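Local coordinates for putative cell surface protein, similar to internalin proteins (Listeria monocytogenes EGD-e, PDB 5KZS), which is of unknown function but is a putative cell-surface protein with leucine-rich repeats, similar to the internalins, at residues 105-108 with 109-112; 233-236 with 237-240; 283-286 with 287-291; 303-306 with 307-310. All coordinates share one frame; numbering follows the deposited sequence.

Contact 1: residues 105-108 with 109-112; sequences TPPE and GVTR
Pro106 and Pro107 form the apolar side of this contact, meeting Val110 and the base of the Arg112 side chain. The two methyls of Val110 are shared between the prolines: CG2 lies 3.7 Å from Pro107 CG, while CG1 is 4.0 Å from Pro106 CB. The Val110 torsion explains the split, since CG1 is anti to the backbone N (chi1 179°) and CG2 is left beside that N, next to Pro107. The Pro106 ring reaches further along the chain, its CG standing 3.8 Å from Arg112 CG, and its CB also rests 3.5 Å from Val110 O. The Arg112 guanidinium turns one face to Val110 CG1, which lies 3.6 Å above the plane but offset toward the rim.

The backbone contribution is a type II beta turn from Pro107 to Val110, closed by a weak bond from Val110 N to Pro107 O (3.3 Å, 134° at the hydrogen). Glu108 and Gly109 are its corner residues, and the positive phi of Gly109 (64°) is what a type II turn requires at its third position. The turn belongs to the surface loop that leaves strand 100-103 of the parallel leucine-rich-repeat sheet and runs on to strand 113-114.

The polar end of Arg112 is held mostly from outside the turn: NE donates to Phe82 O, and NH2 makes a salt bridge with Glu56. Within its own segment, Arg112 NH1 gives a weak bond to Thr111 O (3.2 Å).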
ATOM      1  N   THR A 105       5.705   7.234  -9.479  1.00 77.01           N
ATOM      2  CA  THR A 105       6.456   7.461  -8.242  1.00 77.58           C
ATOM      3  C   THR A 105       7.692   8.295  -8.595  1.00 77.46           C
ATOM      4  O   THR A 105       8.240   8.129  -9.679  1.00 78.21           O
ATOM      5  CB  THR A 105       6.833   6.164  -7.448  1.00 78.55           C
ATOM      6  OG1 THR A 105       8.218   5.856  -7.613  1.00 79.80           O
ATOM      7  CG2 THR A 105       5.939   4.944  -7.805  1.00 78.44           C
ATOM      8  N   PRO A 106       8.118   9.218  -7.709  1.00 80.08           N
ATOM      9  CA  PRO A 106       9.296  10.004  -8.100  1.00 82.95           C
ATOM     10  C   PRO A 106      10.591   9.194  -8.204  1.00 85.83           C
ATOM     11  O   PRO A 106      10.626   8.035  -7.783  1.00 84.20           O
ATOM     12  CB  PRO A 106       9.421  11.048  -6.981  1.00 82.22           C
ATOM     13  CG  PRO A 106       8.065  11.159  -6.407  1.00 81.00           C
ATOM     14  CD  PRO A 106       7.442   9.804  -6.535  1.00 80.32           C
ATOM     15  N   PRO A 107      11.651   9.807  -8.763  1.00 89.32           N
ATOM     16  CA  PRO A 107      12.978   9.183  -8.782  1.00 92.40           C
ATOM     17  C   PRO A 107      13.535   8.856  -7.399  1.00 95.13           C
ATOM     18  O   PRO A 107      12.950   9.240  -6.391  1.00 96.63           O
ATOM     19  CB  PRO A 107      13.865  10.237  -9.476  1.00 92.52           C
ATOM     20  CG  PRO A 107      12.991  11.420  -9.738  1.00 91.46           C
ATOM     21  CD  PRO A 107      11.583  10.942  -9.692  1.00 88.94           C
ATOM     22  N   GLU A 108      14.671   8.170  -7.375  1.00 98.99           N
ATOM     23  CA  GLU A 108      15.305   7.742  -6.133  1.00102.64           C
ATOM     24  C   GLU A 108      15.762   8.935  -5.274  1.00102.06           C
ATOM     25  O   GLU A 108      16.427   9.853  -5.771  1.00 98.93           O
ATOM     26  CB  GLU A 108      16.499   6.814  -6.439  1.00108.55           C
ATOM     27  CG  GLU A 108      17.111   6.094  -5.228  1.00112.52           C
ATOM     28  CD  GLU A 108      16.116   5.214  -4.476  1.00113.88           C
ATOM     29  OE1 GLU A 108      16.052   5.317  -3.227  1.00115.56           O
ATOM     30  OE2 GLU A 108      15.390   4.430  -5.133  1.00114.28           O
ATOM     31  N   GLY A 109      15.389   8.900  -3.990  1.00102.39           N
ATOM     32  CA  GLY A 109      15.725   9.948  -3.019  1.00103.85           C
ATOM     33  C   GLY A 109      15.110  11.303  -3.331  1.00105.76           C
ATOM     34  O   GLY A 109      15.708  12.333  -3.030  1.00109.20           O
ATOM     35  N   VAL A 110      13.924  11.293  -3.945  1.00103.96           N
ATOM     36  CA  VAL A 110      13.185  12.505  -4.292  1.00102.22           C
ATOM     37  C   VAL A 110      11.826  12.479  -3.580  1.00 99.93           C
ATOM     38  O   VAL A 110      10.958  11.656  -3.889  1.00 98.94           O
ATOM     39  CB  VAL A 110      12.991  12.628  -5.817  1.00101.82           C
ATOM     40  CG1 VAL A 110      12.194  13.882  -6.156  1.00102.07           C
ATOM     41  CG2 VAL A 110      14.345  12.636  -6.517  1.00103.74           C
ATOM     42  N   THR A 111      11.655  13.401  -2.635  1.00 97.30           N
ATOM     43  CA  THR A 111      10.459  13.479  -1.805  1.00 93.23           C
ATOM     44  C   THR A 111       9.422  14.421  -2.427  1.00 89.77           C
ATOM     45  O   THR A 111       9.704  15.604  -2.628  1.00 89.27           O
ATOM     46  CB  THR A 111      10.821  14.012  -0.404  1.00 93.58           C
ATOM     47  OG1 THR A 111      11.979  13.328   0.088  1.00 93.12           O
ATOM     48  CG2 THR A 111       9.670  13.817   0.568  1.00 93.79           C
ATOM     49  N   ARG A 112       8.235  13.895  -2.728  1.00 85.12           N
ATOM     50  CA  ARG A 112       7.084  14.724  -3.072  1.00 84.17           C
ATOM     51  C   ARG A 112       5.914  14.482  -2.123  1.00 83.79           C
ATOM     52  O   ARG A 112       5.736  13.378  -1.616  1.00 82.48           O
ATOM     53  CB  ARG A 112       6.623  14.465  -4.506  1.00 82.45           C
ATOM     54  CG  ARG A 112       7.621  14.844  -5.585  1.00 81.04           C
ATOM     55  CD  ARG A 112       7.807  16.336  -5.759  1.00 80.61           C
ATOM     56  NE  ARG A 112       8.896  16.575  -6.708  1.00 80.48           N
ATOM     57  CZ  ARG A 112      10.122  17.031  -6.428  1.00 81.37           C
ATOM     58  NH1 ARG A 112      10.494  17.372  -5.195  1.00 81.21           N
ATOM     59  NH2 ARG A 112      11.002  17.159  -7.424  1.00 82.26           N
TER

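Contact 2: residues 233-236 with 237-240; sequences NVLN and SIFI
A type I beta turn from Leu235 to Ile238 leads the chain into strand 238-239, an outermost strand of the parallel leucine-rich-repeat sheet. Its closing bond runs from Ile238 N to Leu235 O at 2.9 Å and is nearly straight, 167° at the hydrogen. The donor nevertheless approaches from above the carbonyl plane, 51° out of it. One residue earlier, Ser237 N makes a weak bond to Val234 O (3.3 Å), and two successive carbonyls thus each receive an N-H three residues on.

On the side-chain level, Leu235 CD1 meets Ile238 CD1 at 3.9 Å, the two chains crossing at a slant. Ile238 holds CG1 beside its own backbone N (chi1 -69°), which lays that branch against the turn, with CG1 3.5 Å from Val234 O. Ser237 CB also comes within 3.7 Å of the same carbonyl oxygen, while its OG donates to Leu217 O.

Outside the turn, Leu235 packs on Gln267 and Glu270 of helix 263-270, and Val234 touches Leu220 of strand 219-221. Backbone bonds join Ser237 and Phe239 to Leu220. A turn that sets the chain into a short parallel strand beside that of the preceding coil is characteristic of the leucine-rich-repeat solenoid, here at its C-terminal end.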
ATOM      1  N   ASN A 233     -10.951 -15.240  10.151  1.00 93.34           N
ATOM      2  CA  ASN A 233     -12.038 -15.089   9.153  1.00 93.32           C
ATOM      3  C   ASN A 233     -11.564 -15.029   7.695  1.00 91.72           C
ATOM      4  O   ASN A 233     -12.354 -15.259   6.777  1.00 89.81           O
ATOM      5  CB  ASN A 233     -12.893 -13.841   9.437  1.00 92.31           C
ATOM      6  CG  ASN A 233     -13.653 -13.928  10.738  1.00 92.17           C
ATOM      7  OD1 ASN A 233     -13.835 -15.005  11.301  1.00 92.92           O
ATOM      8  ND2 ASN A 233     -14.098 -12.783  11.227  1.00 92.27           N
ATOM      9  N   VAL A 234     -10.290 -14.716   7.491  1.00 91.44           N
ATOM     10  CA  VAL A 234      -9.747 -14.512   6.158  1.00 92.00           C
ATOM     11  C   VAL A 234      -8.474 -15.323   5.959  1.00 92.00           C
ATOM     12  O   VAL A 234      -7.600 -14.947   5.184  1.00 91.66           O
ATOM     13  CB  VAL A 234      -9.481 -13.012   5.905  1.00 91.84           C
ATOM     14  CG1 VAL A 234     -10.796 -12.247   5.896  1.00 93.49           C
ATOM     15  CG2 VAL A 234      -8.513 -12.420   6.933  1.00 90.88           C
ATOM     16  N   LEU A 235      -8.385 -16.458   6.639  1.00 92.96           N
ATOM     17  CA  LEU A 235      -7.140 -17.200   6.672  1.00 92.19           C
ATOM     18  C   LEU A 235      -6.767 -17.708   5.292  1.00 92.14           C
ATOM     19  O   LEU A 235      -5.629 -17.522   4.874  1.00 93.61           O
ATOM     20  CB  LEU A 235      -7.220 -18.359   7.667  1.00 92.70           C
ATOM     21  CG  LEU A 235      -5.909 -19.080   7.975  1.00 91.55           C
ATOM     22  CD1 LEU A 235      -4.789 -18.127   8.378  1.00 90.18           C
ATOM     23  CD2 LEU A 235      -6.178 -20.100   9.065  1.00 92.28           C
ATOM     24  N   ASN A 236      -7.730 -18.295   4.577  1.00 93.65           N
ATOM     25  CA  ASN A 236      -7.500 -18.851   3.213  1.00 95.39           C
ATOM     26  C   ASN A 236      -6.821 -17.860   2.257  1.00 91.65           C
ATOM     27  O   ASN A 236      -5.976 -18.235   1.443  1.00 89.54           O
ATOM     28  CB  ASN A 236      -8.820 -19.282   2.553  1.00 99.51           C
ATOM     29  CG  ASN A 236      -9.617 -20.264   3.396  1.00102.92           C
ATOM     30  OD1 ASN A 236      -9.083 -21.261   3.886  1.00103.11           O
ATOM     31  ND2 ASN A 236     -10.906 -19.985   3.566  1.00106.02           N
ATOM     32  N   SER A 237      -7.213 -16.598   2.383  1.00 87.76           N
ATOM     33  CA  SER A 237      -6.728 -15.538   1.536  1.00 85.47           C
ATOM     34  C   SER A 237      -5.356 -14.987   1.912  1.00 81.73           C
ATOM     35  O   SER A 237      -4.855 -14.121   1.196  1.00 81.40           O
ATOM     36  CB  SER A 237      -7.738 -14.394   1.562  1.00 87.69           C
ATOM     37  OG  SER A 237      -9.038 -14.885   1.276  1.00 91.18           O
ATOM     38  N   ILE A 238      -4.736 -15.443   3.001  1.00 77.32           N
ATOM     39  CA  ILE A 238      -3.475 -14.828   3.418  1.00 76.04           C
ATOM     40  C   ILE A 238      -2.294 -15.335   2.601  1.00 76.80           C
ATOM     41  O   ILE A 238      -2.269 -16.494   2.183  1.00 79.01           O
ATOM     42  CB  ILE A 238      -3.215 -14.979   4.922  1.00 75.16           C
ATOM     43  CG1 ILE A 238      -4.229 -14.126   5.689  1.00 76.13           C
ATOM     44  CG2 ILE A 238      -1.802 -14.526   5.291  1.00 74.30           C
ATOM     45  CD1 ILE A 238      -4.355 -14.443   7.162  1.00 77.07           C
ATOM     46  N   PHE A 239      -1.352 -14.424   2.349  1.00 75.73           N
ATOM     47  CA  PHE A 239      -0.013 -14.741   1.864  1.00 75.53           C
ATOM     48  C   PHE A 239       0.996 -14.126   2.824  1.00 75.58           C
ATOM     49  O   PHE A 239       0.998 -12.921   3.047  1.00 76.16           O
ATOM     50  CB  PHE A 239       0.197 -14.174   0.455  1.00 75.85           C
ATOM     51  CG  PHE A 239       1.645 -14.135   0.007  1.00 75.60           C
ATOM     52  CD1 PHE A 239       2.460 -13.027   0.301  1.00 74.88           C
ATOM     53  CD2 PHE A 239       2.193 -15.186  -0.730  1.00 74.48           C
ATOM     54  CE1 PHE A 239       3.786 -12.989  -0.112  1.00 74.25           C
ATOM     55  CE2 PHE A 239       3.516 -15.145  -1.143  1.00 74.21           C
ATOM     56  CZ  PHE A 239       4.313 -14.048  -0.837  1.00 74.05           C
ATOM     57  N   ILE A 240       1.847 -14.961   3.397  1.00 76.74           N
ATOM     58  CA  ILE A 240       3.008 -14.495   4.143  1.00 77.64           C
ATOM     59  C   ILE A 240       4.138 -15.430   3.776  1.00 76.74           C
ATOM     60  O   ILE A 240       3.937 -16.644   3.697  1.00 76.30           O
ATOM     61  CB  ILE A 240       2.785 -14.539   5.678  1.00 79.79           C
ATOM     62  CG1 ILE A 240       1.734 -13.502   6.086  1.00 78.91           C
ATOM     63  CG2 ILE A 240       4.099 -14.328   6.449  1.00 80.19           C
ATOM     64  CD1 ILE A 240       1.262 -13.625   7.510  1.00 79.78           C
TER

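Contact 3: residues 283-286 with 287-291; sequences YSAD and IPVEV
Tyr283 and Val289 form an antiparallel hydrogen-bonded pair, CA atoms 5.5 Å apart, that closes a beta hairpin over the loop 284-288. Both bonds of the pair are present: Val289 N donates to Tyr283 O at 2.9 Å, nearly along the C=O axis (171° at the oxygen), and Tyr283 N donates to Val289 O at 3.0 Å, tilted 20° from the carbonyl plane.

Above this pair the two side chains lie alongside each other, pointing the same way. Tyr283 takes the crowded position, CG between backbone N and carbonyl carbon (chi1 73°), and this swings the ring over its partner. Val289 CB sits 3.8 Å from the Tyr283 ring centroid in a CH-pi contact over one face, offset toward the rim. Val289 CG1 approaches Tyr283 CE2 at 3.5 Å, and Val289 CG2 lies 3.7 Å from Tyr283 OH. In the loop, Ala285 CB lies 3.5 Å from Ile287 O.

The hairpin joins strands 279-283 and 289-296. On the far side of strand 279-283 runs strand 312-320, whose Tyr314 meets the Tyr283 ring edge-to-face and whose Asn315 bonds to the Ser284 backbone.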
ATOM      1  N   TYR A 283      19.766 -19.487  20.460  1.00 84.58           N
ATOM      2  CA  TYR A 283      20.115 -18.277  21.193  1.00 89.18           C
ATOM      3  C   TYR A 283      21.422 -17.695  20.668  1.00 92.27           C
ATOM      4  O   TYR A 283      22.216 -18.397  20.053  1.00 90.70           O
ATOM      5  CB  TYR A 283      20.175 -18.550  22.701  1.00 92.24           C
ATOM      6  CG  TYR A 283      21.362 -19.358  23.183  1.00 95.52           C
ATOM      7  CD1 TYR A 283      22.573 -18.730  23.504  1.00 98.67           C
ATOM      8  CD2 TYR A 283      21.270 -20.744  23.349  1.00 95.47           C
ATOM      9  CE1 TYR A 283      23.666 -19.457  23.960  1.00100.48           C
ATOM     10  CE2 TYR A 283      22.357 -21.480  23.804  1.00 98.41           C
ATOM     11  CZ  TYR A 283      23.555 -20.833  24.107  1.00101.52           C
ATOM     12  OH  TYR A 283      24.641 -21.556  24.554  1.00105.81           O
ATOM     13  N   SER A 284      21.635 -16.411  20.941  1.00 96.96           N
ATOM     14  CA  SER A 284      22.767 -15.655  20.388  1.00100.93           C
ATOM     15  C   SER A 284      24.077 -15.835  21.178  1.00106.41           C
ATOM     16  O   SER A 284      24.074 -15.973  22.400  1.00107.54           O
ATOM     17  CB  SER A 284      22.407 -14.164  20.274  1.00100.99           C
ATOM     18  OG  SER A 284      23.462 -13.324  20.715  1.00103.00           O
ATOM     19  N   ALA A 285      25.188 -15.837  20.444  1.00112.83           N
ATOM     20  CA  ALA A 285      26.545 -15.776  21.010  1.00118.35           C
ATOM     21  C   ALA A 285      27.497 -15.247  19.914  1.00122.71           C
ATOM     22  O   ALA A 285      27.028 -14.636  18.946  1.00119.98           O
ATOM     23  CB  ALA A 285      26.979 -17.144  21.526  1.00117.27           C
ATOM     24  N   ASP A 286      28.810 -15.457  20.058  1.00128.49           N
ATOM     25  CA  ASP A 286      29.766 -15.132  18.980  1.00134.48           C
ATOM     26  C   ASP A 286      29.294 -15.748  17.662  1.00134.40           C
ATOM     27  O   ASP A 286      29.201 -15.059  16.641  1.00132.06           O
ATOM     28  CB  ASP A 286      31.185 -15.627  19.317  1.00138.03           C
ATOM     29  CG  ASP A 286      31.931 -14.697  20.270  1.00140.77           C
ATOM     30  OD1 ASP A 286      31.928 -13.466  20.050  1.00142.36           O
ATOM     31  OD2 ASP A 286      32.547 -15.203  21.231  1.00141.19           O
ATOM     32  N   ILE A 287      29.004 -17.050  17.714  1.00134.06           N
ATOM     33  CA  ILE A 287      28.209 -17.744  16.699  1.00132.40           C
ATOM     34  C   ILE A 287      26.953 -18.266  17.406  1.00127.14           C
ATOM     35  O   ILE A 287      27.068 -18.862  18.483  1.00125.08           O
ATOM     36  CB  ILE A 287      28.999 -18.903  16.039  1.00134.39           C
ATOM     37  CG1 ILE A 287      30.226 -18.323  15.306  1.00139.13           C
ATOM     38  CG2 ILE A 287      28.109 -19.710  15.085  1.00131.74           C
ATOM     39  CD1 ILE A 287      31.010 -19.300  14.448  1.00140.23           C
ATOM     40  N   PRO A 288      25.755 -18.043  16.811  1.00122.58           N
ATOM     41  CA  PRO A 288      24.524 -18.488  17.476  1.00117.20           C
ATOM     42  C   PRO A 288      24.468 -20.007  17.692  1.00113.05           C
ATOM     43  O   PRO A 288      24.952 -20.775  16.854  1.00112.40           O
ATOM     44  CB  PRO A 288      23.405 -18.009  16.534  1.00116.21           C
ATOM     45  CG  PRO A 288      24.057 -17.804  15.217  1.00119.02           C
ATOM     46  CD  PRO A 288      25.465 -17.385  15.521  1.00122.94           C
ATOM     47  N   VAL A 289      23.878 -20.403  18.821  1.00108.09           N
ATOM     48  CA  VAL A 289      23.854 -21.784  19.302  1.00103.83           C
ATOM     49  C   VAL A 289      22.452 -22.373  19.128  1.00 99.29           C
ATOM     50  O   VAL A 289      21.479 -21.865  19.683  1.00 92.91           O
ATOM     51  CB  VAL A 289      24.261 -21.850  20.794  1.00103.93           C
ATOM     52  CG1 VAL A 289      24.127 -23.267  21.355  1.00102.62           C
ATOM     53  CG2 VAL A 289      25.678 -21.318  20.987  1.00106.62           C
ATOM     54  N   GLU A 290      22.374 -23.464  18.375  1.00100.14           N
ATOM     55  CA  GLU A 290      21.108 -24.140  18.108  1.00 99.39           C
ATOM     56  C   GLU A 290      20.705 -24.987  19.320  1.00 96.33           C
ATOM     57  O   GLU A 290      21.528 -25.290  20.190  1.00 96.68           O
ATOM     58  CB  GLU A 290      21.219 -25.014  16.839  1.00103.08           C
ATOM     59  CG  GLU A 290      20.046 -24.885  15.866  1.00104.64           C
ATOM     60  CD  GLU A 290      20.005 -23.547  15.139  1.00104.36           C
ATOM     61  OE1 GLU A 290      21.067 -23.036  14.735  1.00104.81           O
ATOM     62  OE2 GLU A 290      18.899 -23.003  14.964  1.00106.10           O
ATOM     63  N   VAL A 291      19.430 -25.358  19.357  1.00 92.24           N
ATOM     64  CA  VAL A 291      18.833 -26.084  20.480  1.00 88.72           C
ATOM     65  C   VAL A 291      17.673 -26.912  19.926  1.00 84.49           C
ATOM     66  O   VAL A 291      16.990 -26.471  19.013  1.00 84.37           O
ATOM     67  CB  VAL A 291      18.395 -25.068  21.572  1.00 89.96           C
ATOM     68  CG1 VAL A 291      17.059 -25.422  22.225  1.00 91.09           C
ATOM     69  CG2 VAL A 291      19.493 -24.881  22.619  1.00 90.67           C
TER

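Contact 4: residues 303-306 with 307-310; sequences TLDT and SELS
After strand 301-304 the chain runs through closely spaced turns: an inverse gamma turn centred on Asp305, a weakly closed Asx turn made by its carboxylate, and a type I beta turn from Thr306 to Leu309. They carry the chain toward strand 312-320 in the C-terminal beta domain, consistent with the Ig-like domain that follows the repeats in internalins. The evidence for the first is a weak bond from Thr306 N to Leu304 O (2.9 Å).

Asp305 OD1 takes two donors from Ser307. The hydroxyl OG of Ser307 bonds to Asp305 OD1 at 2.7 Å on the syn lone pair, and Ser307 N adds a weak bond to OD1 at 3.4 Å that closes the Asx turn. Ser307 brings its OG there by placing it between the backbone N and the carbonyl carbon (chi1 68°). Glu308 OE2 stands 4.2 Å from Asp305 OD1; this nearness of like charges would probably raise the proton affinity of either acid a little, while the Ser307 donors should offset it at Asp305.

Apolar packing lies with Thr306 and Leu309, both buried, Leu309 CD1 being 3.7 Å from Thr306 CB. Thr306 OG1 hydrogen-bonds to Glu256 O, and the Thr306 side chain also touches Phe316 of strand 312-320 and Leu337 of strand 331-339.

The beta turn itself is closed weakly, Leu309 N to Thr306 O at 3.5 Å (160° at the hydrogen). A water reinforces it, donating one hydrogen bond to Thr306 O and another to Leu309 O, each 2.9 Å long.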
ATOM      1  N   THR A 303       8.214 -25.826  21.535  1.00 81.28           N
ATOM      2  CA  THR A 303       9.049 -26.085  22.706  1.00 79.66           C
ATOM      3  C   THR A 303      10.521 -26.142  22.318  1.00 76.46           C
ATOM      4  O   THR A 303      10.890 -26.831  21.372  1.00 75.81           O
ATOM      5  CB  THR A 303       8.629 -27.389  23.402  1.00 82.41           C
ATOM      6  OG1 THR A 303       7.259 -27.274  23.814  1.00 83.90           O
ATOM      7  CG2 THR A 303       9.499 -27.656  24.630  1.00 82.12           C
ATOM      8  N   LEU A 304      11.338 -25.391  23.048  1.00 74.23           N
ATOM      9  CA  LEU A 304      12.779 -25.406  22.882  1.00 74.40           C
ATOM     10  C   LEU A 304      13.386 -26.173  24.053  1.00 76.35           C
ATOM     11  O   LEU A 304      13.051 -25.905  25.206  1.00 75.32           O
ATOM     12  CB  LEU A 304      13.345 -23.986  22.875  1.00 73.98           C
ATOM     13  CG  LEU A 304      12.760 -22.838  22.008  1.00 72.97           C
ATOM     14  CD1 LEU A 304      13.911 -21.983  21.487  1.00 71.26           C
ATOM     15  CD2 LEU A 304      11.873 -23.285  20.855  1.00 72.28           C
ATOM     16  N   ASP A 305      14.278 -27.119  23.764  1.00 78.33           N
ATOM     17  CA  ASP A 305      15.000 -27.837  24.813  1.00 81.28           C
ATOM     18  C   ASP A 305      16.094 -26.948  25.435  1.00 81.52           C
ATOM     19  O   ASP A 305      17.274 -27.050  25.100  1.00 80.04           O
ATOM     20  CB  ASP A 305      15.567 -29.163  24.282  1.00 84.27           C
ATOM     21  CG  ASP A 305      15.912 -30.154  25.394  1.00 87.52           C
ATOM     22  OD1 ASP A 305      16.112 -29.727  26.557  1.00 90.33           O
ATOM     23  OD2 ASP A 305      15.976 -31.369  25.097  1.00 88.42           O
ATOM     24  N   THR A 306      15.675 -26.098  26.374  1.00 83.11           N
ATOM     25  CA  THR A 306      16.579 -25.190  27.097  1.00 83.30           C
ATOM     26  C   THR A 306      17.170 -25.796  28.367  1.00 83.85           C
ATOM     27  O   THR A 306      17.765 -25.069  29.164  1.00 84.22           O
ATOM     28  CB  THR A 306      15.858 -23.867  27.468  1.00 83.79           C
ATOM     29  OG1 THR A 306      14.640 -24.141  28.182  1.00 83.60           O
ATOM     30  CG2 THR A 306      15.544 -23.076  26.216  1.00 83.10           C
ATOM     31  N   SER A 307      17.051 -27.115  28.540  1.00 83.86           N
ATOM     32  CA  SER A 307      17.383 -27.755  29.813  1.00 86.12           C
ATOM     33  C   SER A 307      18.873 -27.906  30.134  1.00 88.48           C
ATOM     34  O   SER A 307      19.205 -28.279  31.250  1.00 91.55           O
ATOM     35  CB  SER A 307      16.699 -29.129  29.917  1.00 85.82           C
ATOM     36  OG  SER A 307      17.226 -30.065  29.002  1.00 85.13           O
ATOM     37  N   GLU A 308      19.768 -27.632  29.188  1.00 90.72           N
ATOM     38  CA  GLU A 308      21.205 -27.791  29.433  1.00 94.35           C
ATOM     39  C   GLU A 308      21.917 -26.481  29.779  1.00 94.57           C
ATOM     40  O   GLU A 308      23.117 -26.477  30.021  1.00 97.64           O
ATOM     41  CB  GLU A 308      21.872 -28.460  28.224  1.00 97.51           C
ATOM     42  CG  GLU A 308      21.518 -29.934  28.076  1.00100.79           C
ATOM     43  CD  GLU A 308      21.376 -30.371  26.621  1.00103.53           C
ATOM     44  OE1 GLU A 308      22.407 -30.591  25.943  1.00102.82           O
ATOM     45  OE2 GLU A 308      20.218 -30.509  26.160  1.00106.26           O
ATOM     46  N   LEU A 309      21.178 -25.384  29.853  1.00 95.33           N
ATOM     47  CA  LEU A 309      21.784 -24.055  29.966  1.00 97.62           C
ATOM     48  C   LEU A 309      22.122 -23.684  31.413  1.00 98.39           C
ATOM     49  O   LEU A 309      21.308 -23.908  32.324  1.00 95.33           O
ATOM     50  CB  LEU A 309      20.829 -22.995  29.401  1.00 98.08           C
ATOM     51  CG  LEU A 309      20.286 -23.211  27.991  1.00 96.09           C
ATOM     52  CD1 LEU A 309      19.134 -22.252  27.736  1.00 96.25           C
ATOM     53  CD2 LEU A 309      21.398 -23.033  26.971  1.00 96.00           C
ATOM     54  N   SER A 310      23.304 -23.088  31.612  1.00 99.99           N
ATOM     55  CA  SER A 310      23.679 -22.496  32.910  1.00102.15           C
ATOM     56  C   SER A 310      22.896 -21.197  33.160  1.00102.84           C
ATOM     57  O   SER A 310      22.359 -20.610  32.214  1.00100.45           O
ATOM     58  CB  SER A 310      25.201 -22.254  33.020  1.00103.57           C
ATOM     59  OG  SER A 310      25.876 -22.451  31.788  1.00103.28           O
TER
HETATM   60  O   HOH W   1      18.555 -24.745  31.915  1.00 71.91           O

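Contacts 1 and 2 both border the parallel leucine-rich-repeat sheet but on opposite sides of the chain's centre, centres 33 Å apart. Contact 1 is a surface loop shaped by prolines, whereas contact 2 is partly buried between the last repeat strands and helix 263-270. Contacts 3 and 4 belong to the C-terminal beta domain and are direct neighbours, centres 12 Å apart: Val291 CG1 packs on Leu304 CB, and Tyr283 CE2 meets Leu309 CD2 at 3.7 Å. Of this pair contact 3 is the exposed one, built on strand pairing and an aromatic face, while contact 4 combines buried apolar residues with carboxylate, hydroxyl and water bonds.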